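PDB 3RPZ: ADP/ATP-dependent NAD(P)H-hydrate dehydratase from Bacillus subtilis, which probably repairs damaged nicotinamide cofactors by dehydrating NAD(P)H hydrate back to NAD(P)H at the expense of ADP or ATP. Local coordinates for residues W9-V14 and A242-G247; A16-R21 and R273-F278; N68-I73 and Y82-W87; S113-V118 and A136-P141. One frame throughout, in Å; residues are numbered along the deposited sequence. Where two conformers were deposited one is given.

Contact 1 of 4, residues W9-V14 and A242-G247; sequences WTEEHV and AVYLHG
The ring of Y244 packs against the start of helix 11-17, in a buried and mainly apolar contact between that N-terminal helix and the long helix 235-256. V14 lies over one face of the ring. Its CG2 is 3.6 Å from the centroid of the Y244 ring and 15° off the ring normal, a CH-pi contact. CG2 is the branch beside the backbone N of V14, and it sits nearest CG of Y244 rather than the ring centre. The edge of the same ring meets backbone. W9 O is 3.2 Å from Y244 CD2, near the plane of the ring. This oxygen is buried without a polar partner in the model; what it meets here is the C-H edge of the ring. The phenol end reaches E11, where CB is 3.4 Å from Y244 OH. One water links the two sides, lying 3.0 Å from Y244 OH and accepting from E11 N. Segment 9-14 starts helix 11-17, in a chain expected to have the ribokinase-like fold of this family. T10 holds the N-cap position, and its OG1 is 2.9 Å from H13 ND1 in a hydrogen bond. V14 N closes the first turn onto T10 O. H13 CB sits over the centre of the W9 ring, while the edge of that ring meets CB of Y244. W9 NE1 hydrogen-bonds to N241 OD1, and E11 forms a salt bridge with R15. H246, two residues on from Y244, touches the bound AMP; the side chain of Y244 stays about 11 Å from that ligand.

Contact 2 of 4, residues A16-R21 and R273-F278; sequences ATLPER and RVWKRF
L18 fills the angle between W275 and F278 at the end of the C-terminal helix, and this apolar packing makes up most of the contact. Both methyls of L18 take part. CD1 lies 3.7 Å from F278 CB and also touches the W275 ring, at 3.9 Å from W275 CD1. CD2 is 3.8 Å from W275 NE1 and also touches CE2 and CZ2 of that ring. CG of L18 is anti to the carbonyl carbon (chi1 -79°), which turns the fork of the side chain toward helix 264-277. CG of W275 is anti to its own backbone N (chi1 -172°), and this helps bring the NE1 side of the indole to L18. F278 offers its CB here, and its ring leads away from L18.

The polar link runs through one water. W275 NE1 donates to it over 2.9 Å, and it donates to P19 O over 2.8 Å. The water lies in the plane of the indole, at its edge. P19 O also accepts a bond from H260 of the second subunit.

R21 and R273 reach that same subunit, R21 through the backbone oxygens of its AMP-pocket residues G210 and A213 and R273 through a salt bridge to its E256, while R21 also bonds G57 O and L58 O of its own chain.

L18 and P19 follow helix 11-17 as an extended segment. They lie beside the C-terminal end of helix 264-277, where L18 also touches N241 of helix 235-256 and P19 touches C231 of helix 217-231.

Contact 3 of 4, residues N68-I73 and Y82-W87; sequences NVIPLI and YWRDGW
I70 packs over one face of the Y82 ring, and this pair is the tightly packed half of the contact. CG2 of I70 stands over the ring centre, 3.7 Å from the centroid of the Y82 ring and 7° off its normal. This is a close, nearly perpendicular CH-pi contact. CG2 is anti to the backbone N of I70, with CG1 on the other branch at 3.7 Å from Y82 CD1. I73, one turn on, meets the far end of the same ring. Its CG2 is 3.2 Å from Y82 OH, a close approach, and its CD1 lies at the ring edge. One face and the phenol end of Y82 are thus held by two isoleucines.

R84 forms the looser, partly exposed side. CD1 of I70 lies over one face of its guanidinium, offset toward the rim, 3.8 Å from R84 NH2. A bend at chi3 (-61°) folds the arginine back over I70. Its charge is met elsewhere, by a salt bridge to E67 and another to D41 of the second subunit.

The contact joins the short helix 70-73 to strand 81-84 within a beta-alpha-beta unit that begins with strand 60-65. Within this chain, strand 81-84 is an outermost strand of the sheet. Backbone bonds from Y82 reach the second subunit, and I73 also packs on helix 44-54.

Contact 4 of 4, residues S113-V118 and A136-P141; sequences SVQQAV and AKRTYP
R138 NH1 is gripped by two acceptors of one helix, Q115 OE1 and D119 OD1. The bond to Q115 crosses the contact. It is 2.9 Å from R138 NH1 to Q115 OE1, with an angle of 159° at the hydrogen. OE1 lies at the edge of the guanidinium, in its plane, but the amide and guanidinium planes are 60° apart. D119 adds a salt bridge to the same nitrogen. The opposite flank of the guanidinium is tied to its own loop, where T139 O accepts from both R138 NE and R138 NH2. The NE bond to T139 O is 2.8 Å. These bonds fix the rotation of the group. CG of R138 lies between the backbone N and the carbonyl carbon (chi1 64°), a crowded position that swings the chain toward the helix.

Methyl groups pack round the polar atoms: V118 CG1 is 3.5 Å from R138 NH1, and A136 CB is 3.7 Å from Q115 NE2. That amide nitrogen donates to A134 O.

The contact ties helix 112-121 to the loop that runs from strand 128-130 to strand 147-149. V118 also packs on L130 of strand 128-130 and on I104 of strand 101-104.

How the contacts relate
Contacts 1 and 2 form one continuous patch, with centres 10 Å apart. Both use helix 11-17, and the ring of F278 joins them, with F278 CZ 3.7 Å from Y244 CE1. Contacts 3 and 4 lie across the chain's centre from contact 1, with centres 22 Å apart, and touch through W87, whose O is 3.6 Å from A117 CB. Contacts 2 and 4 are the furthest apart, at about 34 Å between centres. Contact 1 includes H246 of the AMP pocket. A bound NADPH-hydrate ligand lies about 7 Å from the side chain of Y82, and one lies about 11 Å from that of Q115; they need not be the same copy. Contacts 2 and 3 both touch the second subunit.

Contact 1 of 4, residues W9-V14 and A242-G247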
# COMPACT_ATOMS: atom_id res chain seq x y z
N TRP A 9 -10.31 19.30 28.65
CA TRP A 9 -9.06 19.75 28.01
C TRP A 9 -9.50 20.31 26.67
O TRP A 9 -9.87 19.56 25.76
CB TRP A 9 -8.07 18.60 27.89
CG TRP A 9 -6.72 18.96 27.40
CD1 TRP A 9 -6.18 18.67 26.19
CD2 TRP A 9 -5.70 19.66 28.14
NE1 TRP A 9 -4.90 19.15 26.12
CE2 TRP A 9 -4.56 19.73 27.31
CE3 TRP A 9 -5.63 20.20 29.43
CZ2 TRP A 9 -3.37 20.35 27.73
CZ3 TRP A 9 -4.46 20.82 29.84
CH2 TRP A 9 -3.33 20.86 28.98
N THR A 10 -9.45 21.63 26.55
CA THR A 10 -10.03 22.34 25.42
C THR A 10 -9.02 22.71 24.37
O THR A 10 -7.81 22.59 24.54
CB THR A 10 -10.65 23.67 25.88
OG1 THR A 10 -9.61 24.52 26.33
CG2 THR A 10 -11.71 23.44 27.03
N GLU A 11 -9.53 23.15 23.23
CA GLU A 11 -8.69 23.64 22.14
C GLU A 11 -7.66 24.68 22.63
O GLU A 11 -6.52 24.65 22.19
CB GLU A 11 -9.57 24.23 21.03
CG GLU A 11 -8.78 25.06 20.05
CD GLU A 11 -9.63 25.59 18.89
OE1 GLU A 11 -10.85 25.34 18.85
OE2 GLU A 11 -9.03 26.28 18.05
N GLU A 12 -8.05 25.54 23.54
CA GLU A 12 -7.16 26.52 24.07
C GLU A 12 -5.97 25.88 24.82
O GLU A 12 -4.85 26.33 24.69
CB GLU A 12 -7.97 27.45 24.97
CG GLU A 12 -9.04 28.30 24.24
CD GLU A 12 -10.27 27.57 23.60
OE1 GLU A 12 -10.78 26.53 24.09
OE2 GLU A 12 -10.76 28.12 22.59
N HIS A 13 -6.23 24.84 25.59
CA HIS A 13 -5.19 24.13 26.30
C HIS A 13 -4.27 23.41 25.32
O HIS A 13 -3.05 23.38 25.53
CB HIS A 13 -5.79 23.13 27.28
CG HIS A 13 -6.46 23.77 28.45
ND1 HIS A 13 -7.82 23.96 28.54
CD2 HIS A 13 -5.94 24.20 29.61
CE1 HIS A 13 -8.09 24.53 29.71
NE2 HIS A 13 -6.98 24.70 30.37
N VAL A 14 -4.82 22.81 24.28
CA VAL A 14 -4.04 22.14 23.24
C VAL A 14 -3.09 23.14 22.55
O VAL A 14 -1.87 22.92 22.47
CB VAL A 14 -4.96 21.47 22.21
CG1 VAL A 14 -4.17 20.89 21.04
CG2 VAL A 14 -5.79 20.37 22.85
N ALA A 242 -2.70 13.89 22.96
CA ALA A 242 -2.89 12.72 22.14
C ALA A 242 -4.33 12.34 22.13
O ALA A 242 -4.92 12.06 21.06
CB ALA A 242 -2.00 11.56 22.64
N VAL A 243 -4.95 12.26 23.32
CA VAL A 243 -6.36 11.86 23.42
C VAL A 243 -7.24 12.88 22.65
O VAL A 243 -8.13 12.52 21.85
CB VAL A 243 -6.79 11.77 24.86
CG1 VAL A 243 -8.28 11.50 24.98
CG2 VAL A 243 -6.01 10.65 25.55
N TYR A 244 -6.93 14.16 22.80
CA TYR A 244 -7.69 15.21 22.13
C TYR A 244 -7.57 15.15 20.62
O TYR A 244 -8.56 15.15 19.90
CB TYR A 244 -7.25 16.61 22.63
CG TYR A 244 -8.05 17.76 22.10
CD1 TYR A 244 -7.91 18.17 20.79
CD2 TYR A 244 -8.94 18.41 22.91
CE1 TYR A 244 -8.69 19.23 20.29
CE2 TYR A 244 -9.69 19.47 22.43
CZ TYR A 244 -9.55 19.84 21.11
OH TYR A 244 -10.36 20.93 20.63
N LEU A 245 -6.35 15.08 20.13
CA LEU A 245 -6.15 15.06 18.68
C LEU A 245 -6.69 13.80 18.04
O LEU A 245 -7.19 13.84 16.93
CB LEU A 245 -4.69 15.34 18.32
CG LEU A 245 -4.26 16.78 18.59
CD1 LEU A 245 -2.74 16.95 18.44
CD2 LEU A 245 -4.99 17.82 17.73
N HIS A 246 -6.57 12.66 18.73
CA HIS A 246 -7.16 11.39 18.26
C HIS A 246 -8.65 11.57 18.00
O HIS A 246 -9.13 11.25 16.91
CB HIS A 246 -6.85 10.34 19.30
CG HIS A 246 -7.44 8.98 19.09
ND1 HIS A 246 -8.61 8.58 19.73
CD2 HIS A 246 -7.00 7.92 18.37
CE1 HIS A 246 -8.82 7.30 19.42
NE2 HIS A 246 -7.85 6.87 18.61
N GLY A 247 -9.36 12.19 18.94
CA GLY A 247 -10.78 12.44 18.75
C GLY A 247 -11.03 13.47 17.66
O GLY A 247 -11.97 13.34 16.87
O HOH W 1 -12.47 22.06 22.49

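Contact 2 of 4, residues A16-R21 and R273-F278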
# COMPACT_ATOMS: atom_id res chain seq x y z
N ALA A 16 -1.98 25.98 23.57
CA ALA A 16 -1.01 26.49 24.50
C ALA A 16 0.13 25.53 24.85
O ALA A 16 1.17 25.98 25.39
CB ALA A 16 -1.76 26.93 25.76
N THR A 17 -0.09 24.22 24.64
CA THR A 17 0.84 23.21 25.11
C THR A 17 1.51 22.35 24.01
O THR A 17 2.48 21.65 24.32
CB THR A 17 0.19 22.25 26.13
OG1 THR A 17 -0.90 21.57 25.52
CG2 THR A 17 -0.27 23.00 27.38
N LEU A 18 1.04 22.41 22.77
CA LEU A 18 1.68 21.64 21.70
C LEU A 18 3.09 22.20 21.51
O LEU A 18 3.29 23.43 21.59
CB LEU A 18 0.90 21.73 20.42
CG LEU A 18 -0.33 20.84 20.31
CD1 LEU A 18 -1.11 21.20 19.08
CD2 LEU A 18 0.02 19.38 20.32
N PRO A 19 4.06 21.31 21.27
CA PRO A 19 5.46 21.72 21.18
C PRO A 19 5.83 22.29 19.78
O PRO A 19 5.14 22.01 18.79
CB PRO A 19 6.21 20.42 21.42
CG PRO A 19 5.34 19.36 20.91
CD PRO A 19 3.95 19.84 21.29
N GLU A 20 6.91 23.07 19.76
CA GLU A 20 7.58 23.45 18.50
C GLU A 20 8.51 22.38 18.03
O GLU A 20 8.86 21.36 18.76
CB GLU A 20 8.32 24.80 18.62
CG GLU A 20 7.36 25.99 18.65
CD GLU A 20 8.00 27.29 18.10
OE1 GLU A 20 9.23 27.49 18.29
OE2 GLU A 20 7.27 28.10 17.47
N ARG A 21 8.68 22.37 16.72
CA ARG A 21 9.73 21.57 16.17
C ARG A 21 10.88 22.43 15.67
O ARG A 21 10.84 22.93 14.53
CB ARG A 21 9.17 20.67 15.11
CG ARG A 21 9.93 19.31 15.14
CD ARG A 21 9.30 18.31 14.35
NE ARG A 21 10.01 17.05 14.29
CZ ARG A 21 9.81 16.01 15.09
NH1 ARG A 21 8.95 16.09 16.08
NH2 ARG A 21 10.50 14.87 14.94
N ARG A 273 -2.86 17.09 9.06
CA ARG A 273 -3.63 18.29 8.77
C ARG A 273 -4.35 18.80 10.02
O ARG A 273 -4.46 20.03 10.22
CB ARG A 273 -4.61 18.06 7.62
CG ARG A 273 -3.97 18.08 6.26
CD ARG A 273 -5.02 17.93 5.11
NE ARG A 273 -4.32 17.97 3.82
CZ ARG A 273 -4.03 19.08 3.16
NH1 ARG A 273 -4.40 20.27 3.63
NH2 ARG A 273 -3.37 19.00 2.00
N VAL A 274 -4.85 17.88 10.83
CA VAL A 274 -5.53 18.27 12.05
C VAL A 274 -4.58 18.96 13.01
O VAL A 274 -4.87 20.05 13.53
CB VAL A 274 -6.23 17.09 12.66
CG1 VAL A 274 -6.71 17.39 14.09
CG2 VAL A 274 -7.42 16.64 11.78
N TRP A 275 -3.41 18.41 13.22
CA TRP A 275 -2.45 18.99 14.13
C TRP A 275 -2.05 20.38 13.64
O TRP A 275 -1.94 21.31 14.43
CB TRP A 275 -1.23 18.04 14.26
CG TRP A 275 -0.19 18.34 15.29
CD1 TRP A 275 0.21 19.53 15.78
CD2 TRP A 275 0.57 17.34 15.96
NE1 TRP A 275 1.23 19.36 16.72
CE2 TRP A 275 1.45 18.01 16.84
CE3 TRP A 275 0.59 15.96 15.88
CZ2 TRP A 275 2.36 17.29 17.65
CZ3 TRP A 275 1.48 15.27 16.68
CH2 TRP A 275 2.35 15.95 17.54
N LYS A 276 -1.87 20.59 12.34
CA LYS A 276 -1.53 21.91 11.82
C LYS A 276 -2.54 23.00 12.23
O LYS A 276 -2.15 24.12 12.49
CB LYS A 276 -1.44 21.84 10.30
CG LYS A 276 -1.12 23.14 9.54
CD LYS A 276 0.35 23.57 9.78
CE LYS A 276 0.69 24.89 9.08
NZ LYS A 276 2.10 25.29 9.31
N ARG A 277 -3.81 22.63 12.31
CA ARG A 277 -4.90 23.55 12.67
C ARG A 277 -4.72 24.14 14.04
O ARG A 277 -5.25 25.23 14.34
CB ARG A 277 -6.24 22.83 12.65
CG ARG A 277 -7.43 23.76 12.93
CD ARG A 277 -8.71 23.15 12.43
NE ARG A 277 -9.42 22.42 13.48
CZ ARG A 277 -10.00 23.00 14.52
NH1 ARG A 277 -9.92 24.31 14.69
NH2 ARG A 277 -10.65 22.27 15.41
N PHE A 278 -4.03 23.43 14.91
CA PHE A 278 -3.84 23.82 16.31
C PHE A 278 -2.50 24.46 16.55
O PHE A 278 -2.13 24.75 17.70
CB PHE A 278 -4.02 22.60 17.23
CG PHE A 278 -5.41 22.08 17.24
CD1 PHE A 278 -6.35 22.57 18.15
CD2 PHE A 278 -5.82 21.14 16.36
CE1 PHE A 278 -7.65 22.13 18.14
CE2 PHE A 278 -7.15 20.67 16.36
CZ PHE A 278 -8.07 21.16 17.25
O HOH W 2 2.75 21.68 17.42

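Contact 3 of 4, residues N68-I73 and Y82-W87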
# COMPACT_ATOMS: atom_id res chain seq x y z
N ASN A 68 7.12 -12.84 12.54
CA ASN A 68 6.11 -12.93 11.49
C ASN A 68 5.36 -11.65 11.28
O ASN A 68 4.72 -11.48 10.25
CB ASN A 68 5.12 -14.07 11.75
CG ASN A 68 5.80 -15.42 11.85
OD1 ASN A 68 5.44 -16.23 12.69
ND2 ASN A 68 6.82 -15.64 11.03
N VAL A 69 5.40 -10.71 12.24
CA VAL A 69 4.68 -9.45 12.19
C VAL A 69 5.50 -8.39 11.47
O VAL A 69 4.97 -7.59 10.72
CB VAL A 69 4.23 -8.98 13.57
CG1 VAL A 69 3.53 -7.66 13.52
CG2 VAL A 69 3.36 -10.09 14.23
N ILE A 70 6.82 -8.38 11.66
CA ILE A 70 7.71 -7.41 11.06
C ILE A 70 7.40 -7.16 9.58
O ILE A 70 7.23 -6.00 9.20
CB ILE A 70 9.18 -7.81 11.30
CG1 ILE A 70 9.54 -7.76 12.78
CG2 ILE A 70 10.13 -6.90 10.49
CD1 ILE A 70 10.94 -8.28 13.10
N PRO A 71 7.38 -8.20 8.73
CA PRO A 71 7.20 -7.94 7.30
C PRO A 71 5.88 -7.27 6.92
O PRO A 71 5.76 -6.71 5.84
CB PRO A 71 7.31 -9.31 6.69
CG PRO A 71 6.97 -10.27 7.77
CD PRO A 71 7.53 -9.65 9.00
N LEU A 72 4.88 -7.36 7.80
CA LEU A 72 3.58 -6.79 7.54
C LEU A 72 3.52 -5.32 7.83
O LEU A 72 2.61 -4.59 7.37
CB LEU A 72 2.51 -7.52 8.37
CG LEU A 72 2.67 -9.02 8.31
CD1 LEU A 72 1.54 -9.70 9.14
CD2 LEU A 72 2.75 -9.56 6.85
N ILE A 73 4.47 -4.80 8.60
CA ILE A 73 4.58 -3.40 8.93
C ILE A 73 5.40 -2.60 7.91
O ILE A 73 5.01 -1.51 7.51
CB ILE A 73 5.22 -3.23 10.35
CG1 ILE A 73 4.37 -3.93 11.39
CG2 ILE A 73 5.42 -1.74 10.66
CD1 ILE A 73 5.04 -4.09 12.78
N TYR A 82 13.44 -2.47 13.97
CA TYR A 82 12.88 -3.61 14.72
C TYR A 82 13.83 -4.17 15.76
O TYR A 82 15.03 -4.20 15.56
CB TYR A 82 12.44 -4.71 13.73
CG TYR A 82 11.41 -4.19 12.82
CD1 TYR A 82 10.07 -4.10 13.20
CD2 TYR A 82 11.78 -3.66 11.61
CE1 TYR A 82 9.13 -3.46 12.39
CE2 TYR A 82 10.84 -2.99 10.81
CZ TYR A 82 9.53 -2.92 11.21
OH TYR A 82 8.57 -2.25 10.49
N TRP A 83 13.22 -4.63 16.83
CA TRP A 83 13.84 -5.48 17.82
C TRP A 83 13.12 -6.82 17.67
O TRP A 83 11.95 -6.97 18.02
CB TRP A 83 13.68 -4.90 19.21
CG TRP A 83 14.33 -5.75 20.30
CD1 TRP A 83 15.31 -6.68 20.12
CD2 TRP A 83 14.03 -5.72 21.68
NE1 TRP A 83 15.67 -7.22 21.35
CE2 TRP A 83 14.90 -6.63 22.32
CE3 TRP A 83 13.16 -4.96 22.45
CZ2 TRP A 83 14.85 -6.84 23.69
CZ3 TRP A 83 13.14 -5.16 23.84
CH2 TRP A 83 13.99 -6.09 24.42
N ARG A 84 13.78 -7.75 17.00
CA ARG A 84 13.17 -8.97 16.56
C ARG A 84 12.73 -9.80 17.79
O ARG A 84 13.55 -10.09 18.68
CB ARG A 84 14.17 -9.73 15.66
CG ARG A 84 13.63 -10.98 15.09
CD ARG A 84 14.60 -11.46 13.94
NE ARG A 84 14.68 -10.47 12.87
CZ ARG A 84 13.89 -10.41 11.81
NH1 ARG A 84 13.08 -11.41 11.49
NH2 ARG A 84 13.93 -9.36 11.00
N ASP A 85 11.45 -10.19 17.81
CA ASP A 85 10.83 -10.88 18.96
C ASP A 85 11.03 -10.09 20.23
O ASP A 85 11.15 -10.65 21.32
CB ASP A 85 11.33 -12.32 19.09
CG ASP A 85 10.85 -13.19 17.98
OD1 ASP A 85 9.66 -13.07 17.59
OD2 ASP A 85 11.67 -13.98 17.49
N GLY A 86 11.00 -8.74 20.13
CA GLY A 86 11.33 -7.93 21.24
C GLY A 86 10.44 -8.03 22.48
O GLY A 86 10.95 -7.94 23.58
N TRP A 87 9.12 -8.20 22.28
CA TRP A 87 8.23 -8.27 23.45
C TRP A 87 8.44 -9.57 24.20
O TRP A 87 8.29 -9.58 25.41
CB TRP A 87 6.78 -8.02 23.12
CG TRP A 87 6.03 -8.92 22.22
CD1 TRP A 87 5.78 -8.71 20.93
CD2 TRP A 87 5.33 -10.11 22.56
NE1 TRP A 87 5.05 -9.74 20.41
CE2 TRP A 87 4.74 -10.61 21.41
CE3 TRP A 87 5.15 -10.80 23.75
CZ2 TRP A 87 3.95 -11.79 21.40
CZ3 TRP A 87 4.36 -11.98 23.74
CH2 TRP A 87 3.79 -12.43 22.58

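Contact 4 of 4, residues S113-V118 and A136-P141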
# COMPACT_ATOMS: atom_id res chain seq x y z
N SER A 113 3.72 -13.93 30.67
CA SER A 113 4.97 -13.52 30.01
C SER A 113 4.95 -12.03 29.65
O SER A 113 5.97 -11.34 29.73
CB SER A 113 5.26 -14.33 28.78
OG SER A 113 5.54 -15.64 29.15
N VAL A 114 3.81 -11.53 29.19
CA VAL A 114 3.68 -10.10 28.95
C VAL A 114 3.86 -9.31 30.21
O VAL A 114 4.57 -8.27 30.21
CB VAL A 114 2.38 -9.79 28.23
CG1 VAL A 114 2.15 -8.30 28.10
CG2 VAL A 114 2.43 -10.42 26.81
N GLN A 115 3.32 -9.80 31.35
CA GLN A 115 3.59 -9.13 32.60
C GLN A 115 5.04 -9.11 33.03
O GLN A 115 5.49 -8.16 33.62
CB GLN A 115 2.72 -9.66 33.73
CG GLN A 115 1.22 -9.39 33.54
CD GLN A 115 0.97 -7.93 33.51
OE1 GLN A 115 1.34 -7.24 34.47
NE2 GLN A 115 0.35 -7.42 32.43
N GLN A 116 5.77 -10.17 32.71
CA GLN A 116 7.20 -10.18 32.94
C GLN A 116 7.90 -9.12 32.14
O GLN A 116 8.81 -8.47 32.65
CB GLN A 116 7.76 -11.56 32.65
CG GLN A 116 7.32 -12.58 33.61
CD GLN A 116 8.04 -12.50 34.95
OE1 GLN A 116 7.47 -12.07 35.99
NE2 GLN A 116 9.30 -12.95 34.95
N ALA A 117 7.49 -8.96 30.89
CA ALA A 117 8.04 -7.88 30.04
C ALA A 117 7.72 -6.49 30.65
O ALA A 117 8.59 -5.63 30.70
CB ALA A 117 7.55 -7.99 28.59
N VAL A 118 6.49 -6.32 31.12
CA VAL A 118 6.10 -5.05 31.79
C VAL A 118 7.04 -4.77 32.97
O VAL A 118 7.61 -3.67 33.12
CB VAL A 118 4.64 -5.12 32.26
CG1 VAL A 118 4.36 -3.94 33.20
CG2 VAL A 118 3.66 -5.17 31.08
N ALA A 136 -3.59 -5.67 33.43
CA ALA A 136 -3.96 -6.73 34.35
C ALA A 136 -4.21 -6.12 35.71
O ALA A 136 -3.86 -4.99 35.97
CB ALA A 136 -2.80 -7.77 34.43
N LYS A 137 -4.77 -6.93 36.60
CA LYS A 137 -4.92 -6.54 38.02
C LYS A 137 -3.57 -6.69 38.66
O LYS A 137 -3.06 -7.80 38.78
CB LYS A 137 -5.99 -7.40 38.70
CG LYS A 137 -6.23 -7.03 40.16
CD LYS A 137 -7.40 -7.83 40.79
CE LYS A 137 -8.73 -7.50 40.10
NZ LYS A 137 -10.01 -8.03 40.76
N ARG A 138 -2.98 -5.57 39.08
CA ARG A 138 -1.63 -5.58 39.62
C ARG A 138 -1.34 -4.25 40.31
O ARG A 138 -2.16 -3.36 40.29
CB ARG A 138 -0.60 -5.85 38.52
CG ARG A 138 -0.52 -4.79 37.45
CD ARG A 138 0.69 -4.85 36.59
NE ARG A 138 1.89 -4.61 37.38
CZ ARG A 138 3.11 -5.02 37.09
NH1 ARG A 138 3.33 -5.79 36.02
NH2 ARG A 138 4.09 -4.67 37.89
N THR A 139 -0.18 -4.17 40.94
CA THR A 139 0.33 -2.91 41.46
C THR A 139 1.63 -2.56 40.73
O THR A 139 2.12 -3.34 39.90
CB THR A 139 0.54 -2.97 42.97
OG1 THR A 139 1.49 -3.97 43.26
CG2 THR A 139 -0.80 -3.29 43.67
N TYR A 140 2.13 -1.35 40.98
CA TYR A 140 3.22 -0.78 40.22
C TYR A 140 4.30 -0.29 41.14
O TYR A 140 4.02 0.24 42.19
CB TYR A 140 2.68 0.36 39.33
CG TYR A 140 1.62 -0.15 38.38
CD1 TYR A 140 0.27 -0.20 38.76
CD2 TYR A 140 1.98 -0.69 37.15
CE1 TYR A 140 -0.65 -0.72 37.91
CE2 TYR A 140 1.04 -1.19 36.30
CZ TYR A 140 -0.27 -1.21 36.67
OH TYR A 140 -1.20 -1.75 35.79
N PRO A 141 5.56 -0.49 40.76
CA PRO A 141 6.66 -0.10 41.63
C PRO A 141 6.89 1.41 41.63
O PRO A 141 6.65 2.07 40.61
CB PRO A 141 7.85 -0.79 40.96
CG PRO A 141 7.51 -0.83 39.53
CD PRO A 141 6.03 -1.05 39.48